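4-hydroxybutyrate coenzyme A transferase (Shewanella oneidensis, PDB 2OAS) probably transfers coenzyme A between acetyl-CoA or a related thioester and 4-hydroxybutyrate, as a member of the acetyl-CoA hydrolase/transferase family that binds coenzyme A. Local coordinates at residues A[310-318]-A[374-382]. Sequence-based numbering, arbitrary orientation.
With COA (coenzyme A), chain C.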
ATOM      1  N   VAL A 310      -5.451  16.233   1.105  1.00 32.88           N
ATOM      2  CA  VAL A 310      -6.171  15.134   1.751  1.00 32.02           C
ATOM      3  C   VAL A 310      -7.680  15.339   1.629  1.00 32.26           C
ATOM      4  O   VAL A 310      -8.170  16.440   1.885  1.00 33.30           O
ATOM      5  CB  VAL A 310      -5.831  15.068   3.240  1.00 32.50           C
ATOM      6  CG1 VAL A 310      -6.439  13.827   3.841  1.00 29.94           C
ATOM      7  CG2 VAL A 310      -4.312  15.098   3.437  1.00 32.36           C
ATOM      8  N   ASP A 311      -8.418  14.291   1.258  1.00 31.17           N
ATOM      9  CA  ASP A 311      -9.866  14.417   1.130  1.00 32.73           C
ATOM     10  C   ASP A 311     -10.585  14.096   2.441  1.00 30.59           C
ATOM     11  O   ASP A 311      -9.992  13.523   3.354  1.00 29.04           O
ATOM     12  CB  ASP A 311     -10.404  13.530  -0.013  1.00 34.69           C
ATOM     13  CG  ASP A 311     -10.356  12.045   0.309  1.00 38.77           C
ATOM     14  OD1 ASP A 311      -9.923  11.682   1.424  1.00 42.89           O
ATOM     15  OD2 ASP A 311     -10.747  11.231  -0.559  1.00 38.34           O
ATOM     16  N   LEU A 312     -11.856  14.462   2.536  1.00 29.49           N
ATOM     17  CA  LEU A 312     -12.611  14.229   3.762  1.00 27.99           C
ATOM     18  C   LEU A 312     -12.696  12.771   4.135  1.00 27.88           C
ATOM     19  O   LEU A 312     -13.248  12.423   5.174  1.00 27.39           O
ATOM     20  CB  LEU A 312     -14.036  14.783   3.633  1.00 27.20           C
ATOM     21  CG  LEU A 312     -14.120  16.304   3.527  1.00 27.60           C
ATOM     22  CD1 LEU A 312     -15.558  16.757   3.331  1.00 26.91           C
ATOM     23  CD2 LEU A 312     -13.524  16.897   4.796  1.00 27.71           C
ATOM     24  N   THR A 313     -12.137  11.903   3.314  1.00 28.17           N
ATOM     25  CA  THR A 313     -12.251  10.492   3.609  1.00 29.33           C
ATOM     26  C   THR A 313     -10.941   9.910   4.136  1.00 28.91           C
ATOM     27  O   THR A 313     -10.921   8.845   4.752  1.00 30.39           O
ATOM     28  CB  THR A 313     -12.770   9.747   2.346  1.00 29.68           C
ATOM     29  OG1 THR A 313     -13.534   8.623   2.754  1.00 35.35           O
ATOM     30  CG2 THR A 313     -11.642   9.289   1.443  1.00 31.44           C
ATOM     31  N   GLY A 314      -9.860  10.635   3.911  1.00 28.64           N
ATOM     32  CA  GLY A 314      -8.571  10.175   4.355  1.00 28.71           C
ATOM     33  C   GLY A 314      -7.652   9.785   3.210  1.00 29.44           C
ATOM     34  O   GLY A 314      -6.560   9.287   3.467  1.00 27.69           O
ATOM     35  N   GLN A 315      -8.067   9.965   1.951  1.00 29.66           N
ATOM     36  CA  GLN A 315      -7.162   9.617   0.847  1.00 30.39           C
ATOM     37  C   GLN A 315      -6.077  10.687   0.784  1.00 30.29           C
ATOM     38  O   GLN A 315      -6.366  11.869   0.698  1.00 31.49           O
ATOM     39  CB  GLN A 315      -7.886   9.528  -0.500  1.00 29.69           C
ATOM     40  CG  GLN A 315      -8.970   8.452  -0.576  1.00 27.00           C
ATOM     41  CD  GLN A 315      -9.381   8.142  -2.010  1.00 29.19           C
ATOM     42  OE1 GLN A 315      -8.690   7.420  -2.724  1.00 27.79           O
ATOM     43  NE2 GLN A 315     -10.517   8.709  -2.443  1.00 30.95           N
ATOM     44  N   VAL A 316      -4.827  10.251   0.832  1.00 31.76           N
ATOM     45  CA  VAL A 316      -3.677  11.135   0.845  1.00 32.56           C
ATOM     46  C   VAL A 316      -2.931  11.259  -0.482  1.00 34.19           C
ATOM     47  O   VAL A 316      -2.537  10.254  -1.094  1.00 34.89           O
ATOM     48  CB  VAL A 316      -2.688  10.659   1.922  1.00 32.58           C
ATOM     49  CG1 VAL A 316      -1.432  11.535   1.939  1.00 33.80           C
ATOM     50  CG2 VAL A 316      -3.379  10.665   3.281  1.00 31.32           C
ATOM     51  N   CYS A 317      -2.743  12.505  -0.914  1.00 34.99           N
ATOM     52  CA  CYS A 317      -2.029  12.824  -2.147  1.00 34.90           C
ATOM     53  C   CYS A 317      -0.780  13.564  -1.744  1.00 35.14           C
ATOM     54  O   CYS A 317      -0.866  14.596  -1.086  1.00 34.93           O
ATOM     55  CB  CYS A 317      -2.855  13.732  -3.040  1.00 35.57           C
ATOM     56  SG  CYS A 317      -1.885  14.388  -4.410  1.00 40.99           S
ATOM     57  N   ALA A 318       0.380  13.062  -2.148  1.00 36.02           N
ATOM     58  CA  ALA A 318       1.632  13.696  -1.752  1.00 37.00           C
ATOM     59  C   ALA A 318       2.723  13.751  -2.823  1.00 37.68           C
ATOM     60  O   ALA A 318       3.857  14.155  -2.537  1.00 37.80           O
ATOM     61  CB  ALA A 318       2.165  13.000  -0.504  1.00 35.46           C
ATOM     62  N   VAL A 374      -0.950   8.594  -2.942  1.00 30.77           N
ATOM     63  CA  VAL A 374       0.264   7.898  -2.502  1.00 31.36           C
ATOM     64  C   VAL A 374      -0.075   6.954  -1.347  1.00 31.17           C
ATOM     65  O   VAL A 374       0.362   5.808  -1.320  1.00 32.36           O
ATOM     66  CB  VAL A 374       1.353   8.901  -2.045  1.00 31.59           C
ATOM     67  CG1 VAL A 374       2.593   8.155  -1.544  1.00 31.06           C
ATOM     68  CG2 VAL A 374       1.726   9.804  -3.210  1.00 29.11           C
ATOM     69  N   THR A 375      -0.873   7.450  -0.407  1.00 31.47           N
ATOM     70  CA  THR A 375      -1.304   6.679   0.748  1.00 31.13           C
ATOM     71  C   THR A 375      -2.833   6.632   0.714  1.00 31.11           C
ATOM     72  O   THR A 375      -3.495   7.656   0.593  1.00 29.09           O
ATOM     73  CB  THR A 375      -0.820   7.347   2.041  1.00 32.13           C
ATOM     74  OG1 THR A 375       0.604   7.399   2.031  1.00 34.13           O
ATOM     75  CG2 THR A 375      -1.286   6.581   3.253  1.00 33.37           C
ATOM     76  N   THR A 376      -3.378   5.429   0.833  1.00 30.95           N
ATOM     77  CA  THR A 376      -4.810   5.217   0.755  1.00 31.05           C
ATOM     78  C   THR A 376      -5.556   5.349   2.073  1.00 32.66           C
ATOM     79  O   THR A 376      -4.948   5.428   3.138  1.00 33.61           O
ATOM     80  CB  THR A 376      -5.086   3.827   0.176  1.00 30.65           C
ATOM     81  OG1 THR A 376      -4.588   2.831   1.077  1.00 31.92           O
ATOM     82  CG2 THR A 376      -4.364   3.660  -1.154  1.00 29.47           C
ATOM     83  N   ARG A 377      -6.885   5.382   1.981  1.00 33.05           N
ATOM     84  CA  ARG A 377      -7.762   5.462   3.149  1.00 32.89           C
ATOM     85  C   ARG A 377      -7.350   4.465   4.219  1.00 33.11           C
ATOM     86  O   ARG A 377      -7.089   4.828   5.361  1.00 34.17           O
ATOM     87  CB  ARG A 377      -9.189   5.087   2.789  1.00 32.56           C
ATOM     88  CG  ARG A 377      -9.910   5.997   1.897  1.00 32.42           C
ATOM     89  CD  ARG A 377     -11.185   5.326   1.431  1.00 33.05           C
ATOM     90  NE  ARG A 377     -12.052   6.299   0.785  1.00 37.18           N
ATOM     91  CZ  ARG A 377     -13.029   5.999  -0.059  1.00 38.58           C
ATOM     92  NH1 ARG A 377     -13.285   4.736  -0.378  1.00 38.44           N
ATOM     93  NH2 ARG A 377     -13.743   6.975  -0.591  1.00 41.05           N
ATOM     94  N   ALA A 378      -7.331   3.195   3.830  1.00 33.17           N
ATOM     95  CA  ALA A 378      -7.013   2.093   4.742  1.00 33.05           C
ATOM     96  C   ALA A 378      -5.685   2.233   5.467  1.00 31.49           C
ATOM     97  O   ALA A 378      -5.506   1.682   6.549  1.00 30.10           O
ATOM     98  CB  ALA A 378      -7.060   0.766   3.975  1.00 32.85           C
ATOM     99  N   HIS A 379      -4.763   2.972   4.856  1.00 31.45           N
ATOM    100  CA  HIS A 379      -3.427   3.193   5.429  1.00 31.53           C
ATOM    101  C   HIS A 379      -3.395   4.195   6.572  1.00 31.14           C
ATOM    102  O   HIS A 379      -2.798   3.951   7.604  1.00 31.09           O
ATOM    103  CB  HIS A 379      -2.464   3.707   4.361  1.00 31.07           C
ATOM    104  CG  HIS A 379      -1.793   2.629   3.576  1.00 33.30           C
ATOM    105  ND1 HIS A 379      -2.033   2.423   2.235  1.00 33.41           N
ATOM    106  CD2 HIS A 379      -0.907   1.676   3.953  1.00 34.25           C
ATOM    107  CE1 HIS A 379      -1.328   1.385   1.820  1.00 35.58           C
ATOM    108  NE2 HIS A 379      -0.637   0.913   2.843  1.00 35.44           N
ATOM    109  N   VAL A 380      -4.037   5.327   6.364  1.00 31.26           N
ATOM    110  CA  VAL A 380      -4.011   6.398   7.335  1.00 31.90           C
ATOM    111  C   VAL A 380      -4.321   6.067   8.796  1.00 30.93           C
ATOM    112  O   VAL A 380      -5.198   5.266   9.115  1.00 30.40           O
ATOM    113  CB  VAL A 380      -4.926   7.555   6.861  1.00 31.35           C
ATOM    114  CG1 VAL A 380      -4.818   8.741   7.806  1.00 28.89           C
ATOM    115  CG2 VAL A 380      -4.534   7.961   5.452  1.00 28.45           C
ATOM    116  N   HIS A 381      -3.563   6.695   9.679  1.00 29.80           N
ATOM    117  CA  HIS A 381      -3.758   6.515  11.098  1.00 31.09           C
ATOM    118  C   HIS A 381      -4.060   7.901  11.648  1.00 29.24           C
ATOM    119  O   HIS A 381      -5.195   8.195  11.984  1.00 30.06           O
ATOM    120  CB  HIS A 381      -2.493   5.929  11.753  1.00 31.79           C
ATOM    121  CG  HIS A 381      -2.623   5.691  13.228  1.00 33.21           C
ATOM    122  ND1 HIS A 381      -1.612   5.139  13.986  1.00 35.87           N
ATOM    123  CD2 HIS A 381      -3.645   5.940  14.087  1.00 33.75           C
ATOM    124  CE1 HIS A 381      -2.006   5.055  15.245  1.00 34.69           C
ATOM    125  NE2 HIS A 381      -3.235   5.535  15.332  1.00 33.94           N
ATOM    126  N   TYR A 382      -3.043   8.753  11.731  1.00 29.06           N
ATOM    127  CA  TYR A 382      -3.233  10.115  12.224  1.00 28.87           C
ATOM    128  C   TYR A 382      -2.976  11.150  11.148  1.00 28.96           C
ATOM    129  O   TYR A 382      -2.167  10.944  10.248  1.00 28.97           O
ATOM    130  CB  TYR A 382      -2.292  10.445  13.367  1.00 28.88           C
ATOM    131  CG  TYR A 382      -2.715   9.993  14.731  1.00 29.21           C
ATOM    132  CD1 TYR A 382      -2.121   8.872  15.324  1.00 29.89           C
ATOM    133  CD2 TYR A 382      -3.661  10.713  15.462  1.00 28.70           C
ATOM    134  CE1 TYR A 382      -2.449   8.481  16.604  1.00 32.01           C
ATOM    135  CE2 TYR A 382      -4.003  10.332  16.757  1.00 31.71           C
ATOM    136  CZ  TYR A 382      -3.390   9.210  17.322  1.00 34.30           C
ATOM    137  OH  TYR A 382      -3.705   8.804  18.598  1.00 37.39           O
TER
HETATM  138  N1A COA C 501      -3.053  22.683  -3.636  1.00 61.29           N
HETATM  139  C2A COA C 501      -2.423  23.759  -4.398  1.00 61.98           C
HETATM  140  N3A COA C 501      -1.034  24.055  -3.994  1.00 61.87           N
HETATM  141  C4A COA C 501      -0.359  23.335  -2.899  1.00 62.27           C
HETATM  142  C5A COA C 501      -0.985  22.265  -2.163  1.00 62.79           C
HETATM  143  C6A COA C 501      -2.384  21.956  -2.543  1.00 61.78           C
HETATM  144  N6A COA C 501      -3.096  20.932  -1.872  1.00 60.23           N
HETATM  145  N7A COA C 501      -0.121  21.770  -1.201  1.00 62.96           N
HETATM  146  C8A COA C 501       1.053  22.526  -1.364  1.00 63.13           C
HETATM  147  N9A COA C 501       0.937  23.483  -2.398  1.00 63.18           N
HETATM  148  C1B COA C 501       1.918  24.447  -2.853  1.00 64.39           C
HETATM  149  C2B COA C 501       2.555  25.440  -1.833  1.00 65.05           C
HETATM  150  O2B COA C 501       2.125  26.743  -2.007  1.00 65.31           O
HETATM  151  C3B COA C 501       4.070  25.284  -1.953  1.00 66.26           C
HETATM  152  O3B COA C 501       4.698  26.574  -2.241  1.00 69.91           O
HETATM  153  P3B COA C 501       6.259  26.768  -2.425  1.00 72.29           P
HETATM  154  O7A COA C 501       7.078  26.306  -1.288  1.00 73.24           O
HETATM  155  O8A COA C 501       6.702  26.025  -3.644  1.00 72.41           O
HETATM  156  O9A COA C 501       6.512  28.181  -2.673  1.00 72.10           O
HETATM  157  C4B COA C 501       4.321  24.253  -2.987  1.00 64.41           C
HETATM  158  O4B COA C 501       3.064  23.780  -3.501  1.00 63.86           O
HETATM  159  C5B COA C 501       5.245  23.257  -2.165  1.00 62.82           C
HETATM  160  O5B COA C 501       4.540  22.679  -1.054  1.00 60.28           O
HETATM  161  P1A COA C 501       5.178  22.219   0.409  1.00 59.48           P
HETATM  162  O1A COA C 501       5.861  23.270   1.110  1.00 60.50           O
HETATM  163  O2A COA C 501       4.115  21.668   1.333  1.00 59.13           O
HETATM  164  O3A COA C 501       6.165  21.065  -0.027  1.00 59.59           O
HETATM  165  P2A COA C 501       7.028  20.242   0.972  1.00 60.33           P
HETATM  166  O4A COA C 501       8.440  20.418   0.646  1.00 61.11           O
HETATM  167  O5A COA C 501       6.816  20.670   2.342  1.00 59.29           O
HETATM  168  O6A COA C 501       6.661  18.822   1.051  1.00 60.07           O
HETATM  169  CBP COA C 501       5.577  16.681   0.253  1.00 57.18           C
HETATM  170  CCP COA C 501       5.464  18.052   1.140  1.00 58.07           C
HETATM  171  CDP COA C 501       5.582  17.458  -1.110  1.00 56.31           C
HETATM  172  CEP COA C 501       4.251  15.811   0.366  1.00 56.41           C
HETATM  173  CAP COA C 501       7.021  15.844   0.476  1.00 56.44           C
HETATM  174  OAP COA C 501       6.872  15.438   1.872  1.00 55.72           O
HETATM  175  C9P COA C 501       7.152  14.574  -0.372  1.00 55.69           C
HETATM  176  O9P COA C 501       7.903  14.605  -1.335  1.00 54.38           O
HETATM  177  N8P COA C 501       6.406  13.435   0.025  1.00 56.32           N
HETATM  178  C7P COA C 501       6.301  12.087  -0.517  1.00 55.65           C
HETATM  179  C6P COA C 501       6.660  10.891   0.440  1.00 55.85           C
HETATM  180  C5P COA C 501       8.089  10.544   0.522  1.00 56.48           C
HETATM  181  O5P COA C 501       8.446   9.361   0.534  1.00 57.13           O
HETATM  182  N4P COA C 501       8.987  11.670   0.570  1.00 58.14           N
HETATM  183  C3P COA C 501      10.439  11.750   0.632  1.00 59.42           C
HETATM  184  C2P COA C 501      11.149  10.880   1.737  1.00 59.96           C
HETATM  185  S1P COA C 501      12.454   9.807   1.071  1.00 60.53           S
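A classic beta bulge joins Val316 to Val374 and Thr375 at the edge of a small mixed sheet in the C-terminal domain. Val316 N donates to Thr375 O at 2.9 Å, nearly in line with the carbonyl, while Val316 O accepts from Val374 N at 2.9 Å and, weakly, from Thr375 N. Val316 CG2, set beside its backbone N by a chi1 of 178°, meets Val380 CG2 at 3.7 Å. Beyond the bulge, Arg377 runs extended past the turn 311-314: its CG lies 3.6 Å from Gln315 CG, and Thr313 CG2 sits at the guanidinium edge, in plane. Arg377 NH1 makes a salt bridge to Asp319 of the second subunit; the Gln315 amide bonds to Ala371 O and Val373 N of that subunit. Cutting Arg377 back to an alanine would probably leave that Asp319 without its charge partner and open a gap beside Thr313 CG2 and Gln315 CG. Asp311 OD1 holds the turn, accepting from Gln315 N at 2.6 Å. At the other end Ala318 CB touches coenzyme A CEP at 3.6 Å, and Thr375 OG1 bonds to Gln332, a coenzyme A-binding residue. The whole is a beta hairpin, closed by a type I turn, pairing antiparallel with a bulged edge strand.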